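Local coordinates for amide synthase (Vibrio cholerae, PDB 1L5A), which probably forms amide bonds in vibriobactin biosynthesis, as a stand-alone condensation enzyme of the nonribosomal peptide synthetase type, at residues 356-368 with 375-387. Sequence-based numbering, arbitrary orientation.
Sequences SGSAEGINFTFRG and CLDITADLASYPQ
Thr-365 with Asp-377, Asn-363 with Thr-379 and Arg-367 with Cys-375 each exchange two N-H...O bonds, joining the backbones of the two strands antiparallel; Asn-363 N lies 2.7 Å from Thr-379 O, and Thr-379 N 3.0 Å from Asn-363 O. The ladder ends where Asp-381 N reaches Gly-361 O. Past it, Gly-361 N gives a nearly straight bond (174°) to Ser-384 OG at 3.0 Å. That hydroxyl in turn donates to Asp-381 OD2, while OD1 takes the N-H of Ala-383 from above the carboxylate plane, making an Asx turn that folds the chain back beside Gly-361 after the strand. A salt bridge is added between Arg-367 and Asp-377, NH1 lying 3.0 Å from OD1 at the guanidinium edge, although the N-H points poorly and the hydrogen bond is weak; OD1 is also hydrogen-bonded to Ser-212 of the next strand. With CG of Tyr-385 anti to its N (chi1 -170°), the ring turns one face to Ile-362, whose CB sits 3.5 Å from the ring centroid, a CH-pi contact; Pro-386 takes the opposite face. On the same side of the sheet, Leu-376 CD1 lies over one face of the Phe-366 ring, 4.0 Å from its centroid, and Ile-378 CD1 meets the edge of the Phe-364 ring. Helix 387-409 packs on this apolar side, His-393 and Phe-397 standing edge-to-face to Phe-364. Strands 362-368 and 374-381 are thus a beta hairpin, the two central strands of a four-stranded mixed sheet in the condensation-domain fold, related to the CoA-dependent acyltransferases.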
loop_
_atom_site.group_PDB
_atom_site.type_symbol
_atom_site.label_atom_id
_atom_site.label_comp_id
_atom_site.label_asym_id
_atom_site.label_seq_id
_atom_site.Cartn_x
_atom_site.Cartn_y
_atom_site.Cartn_z
ATOM N N SER A 356 -19.164 -14.744 26.682
ATOM C CA SER A 356 -18.793 -14.055 25.448
ATOM C C SER A 356 -19.535 -12.764 25.196
ATOM O O SER A 356 -20.005 -12.517 24.090
ATOM C CB SER A 356 -18.965 -14.964 24.241
ATOM O OG SER A 356 -20.290 -15.429 24.175
ATOM N N GLY A 357 -19.630 -11.936 26.223
ATOM C CA GLY A 357 -20.294 -10.667 26.058
ATOM C C GLY A 357 -21.763 -10.725 26.383
ATOM O O GLY A 357 -22.228 -11.620 27.090
ATOM N N SER A 358 -22.496 -9.758 25.848
ATOM C CA SER A 358 -23.923 -9.667 26.088
ATOM C C SER A 358 -24.711 -9.647 24.784
ATOM O O SER A 358 -24.329 -8.984 23.813
ATOM C CB SER A 358 -24.215 -8.416 26.920
ATOM O OG SER A 358 -23.420 -7.331 26.469
ATOM N N ALA A 359 -25.812 -10.389 24.778
ATOM C CA ALA A 359 -26.667 -10.488 23.605
ATOM C C ALA A 359 -27.548 -9.252 23.473
ATOM O O ALA A 359 -28.189 -8.840 24.437
ATOM C CB ALA A 359 -27.535 -11.750 23.704
ATOM N N GLU A 360 -27.573 -8.653 22.289
ATOM C CA GLU A 360 -28.402 -7.480 22.071
ATOM C C GLU A 360 -29.085 -7.667 20.717
ATOM O O GLU A 360 -28.436 -8.013 19.738
ATOM C CB GLU A 360 -27.534 -6.225 22.090
ATOM C CG GLU A 360 -28.247 -4.975 22.575
ATOM C CD GLU A 360 -27.284 -3.818 22.856
ATOM O OE1 GLU A 360 -26.325 -4.018 23.643
ATOM O OE2 GLU A 360 -27.489 -2.711 22.293
ATOM N N GLY A 361 -30.398 -7.463 20.665
ATOM C CA GLY A 361 -31.117 -7.645 19.417
ATOM C C GLY A 361 -31.178 -9.116 19.044
ATOM O O GLY A 361 -31.248 -9.979 19.913
ATOM N N ILE A 362 -31.196 -9.419 17.754
ATOM C CA ILE A 362 -31.212 -10.804 17.333
ATOM C C ILE A 362 -29.872 -11.077 16.640
ATOM O O ILE A 362 -29.311 -10.210 15.969
ATOM C CB ILE A 362 -32.373 -11.094 16.382
ATOM C CG1 ILE A 362 -32.461 -12.608 16.139
ATOM C CG2 ILE A 362 -32.180 -10.334 15.085
ATOM C CD1 ILE A 362 -33.598 -13.040 15.270
ATOM N N ASN A 363 -29.361 -12.286 16.821
ATOM C CA ASN A 363 -28.063 -12.680 16.283
ATOM C C ASN A 363 -28.130 -14.024 15.531
ATOM O O ASN A 363 -28.713 -15.001 16.021
ATOM C CB ASN A 363 -27.096 -12.783 17.461
ATOM C CG ASN A 363 -25.650 -12.929 17.041
ATOM O OD1 ASN A 363 -24.877 -11.965 17.104
ATOM N ND2 ASN A 363 -25.266 -14.136 16.623
ATOM N N PHE A 364 -27.562 -14.066 14.330
ATOM C CA PHE A 364 -27.525 -15.299 13.559
ATOM C C PHE A 364 -26.073 -15.729 13.583
ATOM O O PHE A 364 -25.188 -14.972 13.189
ATOM C CB PHE A 364 -27.997 -15.072 12.117
ATOM C CG PHE A 364 -29.404 -14.580 12.031
ATOM C CD1 PHE A 364 -29.674 -13.252 11.711
ATOM C CD2 PHE A 364 -30.460 -15.417 12.369
ATOM C CE1 PHE A 364 -30.979 -12.757 11.740
ATOM C CE2 PHE A 364 -31.767 -14.933 12.400
ATOM C CZ PHE A 364 -32.028 -13.600 12.089
ATOM N N THR A 365 -25.821 -16.933 14.071
ATOM C CA THR A 365 -24.459 -17.415 14.145
ATOM C C THR A 365 -24.253 -18.747 13.448
ATOM O O THR A 365 -25.068 -19.660 13.539
ATOM C CB THR A 365 -24.006 -17.519 15.593
ATOM O OG1 THR A 365 -23.610 -16.221 16.049
ATOM C CG2 THR A 365 -22.842 -18.484 15.724
ATOM N N PHE A 366 -23.155 -18.839 12.720
ATOM C CA PHE A 366 -22.847 -20.069 12.027
ATOM C C PHE A 366 -21.532 -20.590 12.579
ATOM O O PHE A 366 -20.489 -19.954 12.419
ATOM C CB PHE A 366 -22.735 -19.814 10.531
ATOM C CG PHE A 366 -24.053 -19.593 9.852
ATOM C CD1 PHE A 366 -24.507 -18.308 9.581
ATOM C CD2 PHE A 366 -24.831 -20.682 9.438
ATOM C CE1 PHE A 366 -25.727 -18.102 8.891
ATOM C CE2 PHE A 366 -26.038 -20.492 8.754
ATOM C CZ PHE A 366 -26.487 -19.198 8.479
ATOM N N ARG A 367 -21.588 -21.725 13.270
ATOM C CA ARG A 367 -20.376 -22.307 13.819
ATOM C C ARG A 367 -20.088 -23.626 13.130
ATOM O O ARG A 367 -20.983 -24.448 12.917
ATOM C CB ARG A 367 -20.477 -22.498 15.342
ATOM C CG ARG A 367 -21.902 -22.555 15.907
ATOM C CD ARG A 367 -21.913 -22.764 17.435
ATOM N NE ARG A 367 -21.761 -24.175 17.773
ATOM C CZ ARG A 367 -22.748 -25.066 17.738
ATOM N NH1 ARG A 367 -23.974 -24.689 17.393
ATOM N NH2 ARG A 367 -22.499 -26.346 18.014
ATOM N N GLY A 368 -18.828 -23.810 12.760
ATOM C CA GLY A 368 -18.427 -25.026 12.086
ATOM C C GLY A 368 -17.881 -24.760 10.697
ATOM O O GLY A 368 -17.269 -23.717 10.430
ATOM N N CYS A 375 -23.494 -25.593 11.996
ATOM C CA CYS A 375 -24.741 -25.295 12.702
ATOM C C CYS A 375 -25.085 -23.805 12.691
ATOM O O CYS A 375 -24.206 -22.947 12.559
ATOM C CB CYS A 375 -24.666 -25.788 14.150
ATOM S SG CYS A 375 -24.221 -27.522 14.282
ATOM N N LEU A 376 -26.380 -23.519 12.806
ATOM C CA LEU A 376 -26.886 -22.159 12.839
ATOM C C LEU A 376 -27.511 -21.940 14.198
ATOM O O LEU A 376 -28.341 -22.730 14.631
ATOM C CB LEU A 376 -27.955 -21.947 11.767
ATOM C CG LEU A 376 -28.851 -20.711 11.988
ATOM C CD1 LEU A 376 -28.007 -19.456 12.012
ATOM C CD2 LEU A 376 -29.890 -20.609 10.896
ATOM N N ASP A 377 -27.103 -20.878 14.877
ATOM C CA ASP A 377 -27.653 -20.565 16.183
ATOM C C ASP A 377 -28.401 -19.253 16.077
ATOM O O ASP A 377 -27.816 -18.242 15.681
ATOM C CB ASP A 377 -26.551 -20.405 17.222
ATOM C CG ASP A 377 -25.675 -21.626 17.340
ATOM O OD1 ASP A 377 -26.202 -22.755 17.232
ATOM O OD2 ASP A 377 -24.455 -21.450 17.561
ATOM N N ILE A 378 -29.688 -19.269 16.423
ATOM C CA ILE A 378 -30.499 -18.058 16.390
ATOM C C ILE A 378 -30.694 -17.617 17.837
ATOM O O ILE A 378 -31.463 -18.216 18.571
ATOM C CB ILE A 378 -31.871 -18.315 15.744
ATOM C CG1 ILE A 378 -31.701 -19.107 14.445
ATOM C CG2 ILE A 378 -32.561 -16.999 15.450
ATOM C CD1 ILE A 378 -30.836 -18.433 13.430
ATOM N N THR A 379 -29.990 -16.569 18.242
ATOM C CA THR A 379 -30.065 -16.059 19.605
ATOM C C THR A 379 -30.633 -14.641 19.686
ATOM O O THR A 379 -30.251 -13.758 18.916
ATOM C CB THR A 379 -28.678 -16.043 20.228
ATOM O OG1 THR A 379 -28.206 -17.389 20.330
ATOM C CG2 THR A 379 -28.701 -15.387 21.596
ATOM N N ALA A 380 -31.543 -14.427 20.633
ATOM C CA ALA A 380 -32.149 -13.118 20.814
ATOM C C ALA A 380 -32.154 -12.735 22.275
ATOM O O ALA A 380 -32.217 -13.593 23.148
ATOM C CB ALA A 380 -33.572 -13.119 20.287
ATOM N N ASP A 381 -32.058 -11.438 22.530
ATOM C CA ASP A 381 -32.113 -10.910 23.880
ATOM C C ASP A 381 -33.536 -10.367 24.001
ATOM O O ASP A 381 -33.859 -9.315 23.448
ATOM C CB ASP A 381 -31.101 -9.782 24.058
ATOM C CG ASP A 381 -31.480 -8.839 25.184
ATOM O OD1 ASP A 381 -32.150 -9.294 26.140
ATOM O OD2 ASP A 381 -31.100 -7.645 25.114
ATOM N N LEU A 382 -34.389 -11.088 24.711
ATOM C CA LEU A 382 -35.780 -10.666 24.844
ATOM C C LEU A 382 -35.991 -9.272 25.435
ATOM O O LEU A 382 -37.060 -8.689 25.277
ATOM C CB LEU A 382 -36.575 -11.722 25.623
ATOM C CG LEU A 382 -36.596 -13.056 24.856
ATOM C CD1 LEU A 382 -37.611 -14.015 25.452
ATOM C CD2 LEU A 382 -36.951 -12.782 23.396
ATOM N N ALA A 383 -34.961 -8.727 26.074
ATOM C CA ALA A 383 -35.047 -7.398 26.667
ATOM C C ALA A 383 -34.790 -6.298 25.627
ATOM O O ALA A 383 -34.941 -5.114 25.916
ATOM C CB ALA A 383 -34.042 -7.275 27.800
ATOM N N SER A 384 -34.389 -6.686 24.426
ATOM C CA SER A 384 -34.124 -5.700 23.381
ATOM C C SER A 384 -34.506 -6.233 22.003
ATOM O O SER A 384 -34.058 -5.709 20.981
ATOM C CB SER A 384 -32.639 -5.313 23.374
ATOM O OG SER A 384 -31.824 -6.437 23.053
ATOM N N TYR A 385 -35.319 -7.286 21.972
ATOM C CA TYR A 385 -35.745 -7.861 20.705
ATOM C C TYR A 385 -36.999 -8.678 20.974
ATOM O O TYR A 385 -37.017 -9.521 21.853
ATOM C CB TYR A 385 -34.649 -8.745 20.119
ATOM C CG TYR A 385 -34.951 -9.166 18.710
ATOM C CD1 TYR A 385 -34.758 -8.282 17.641
ATOM C CD2 TYR A 385 -35.510 -10.412 18.442
ATOM C CE1 TYR A 385 -35.122 -8.633 16.334
ATOM C CE2 TYR A 385 -35.881 -10.767 17.136
ATOM C CZ TYR A 385 -35.681 -9.867 16.093
ATOM O OH TYR A 385 -36.037 -10.209 14.809
ATOM N N PRO A 386 -38.071 -8.436 20.210
ATOM C CA PRO A 386 -39.345 -9.148 20.383
ATOM C C PRO A 386 -39.270 -10.659 20.257
ATOM O O PRO A 386 -38.807 -11.188 19.249
ATOM C CB PRO A 386 -40.233 -8.511 19.329
ATOM C CG PRO A 386 -39.246 -8.142 18.260
ATOM C CD PRO A 386 -38.126 -7.547 19.041
ATOM N N GLN A 387 -39.746 -11.345 21.290
ATOM C CA GLN A 387 -39.729 -12.796 21.306
ATOM C C GLN A 387 -40.425 -13.469 20.139
ATOM O O GLN A 387 -39.940 -14.476 19.636
ATOM C CB GLN A 387 -40.334 -13.344 22.598
ATOM C CG GLN A 387 -40.494 -14.866 22.533
ATOM C CD GLN A 387 -41.080 -15.470 23.782
ATOM O OE1 GLN A 387 -42.054 -14.957 24.334
ATOM N NE2 GLN A 387 -40.505 -16.584 24.226
#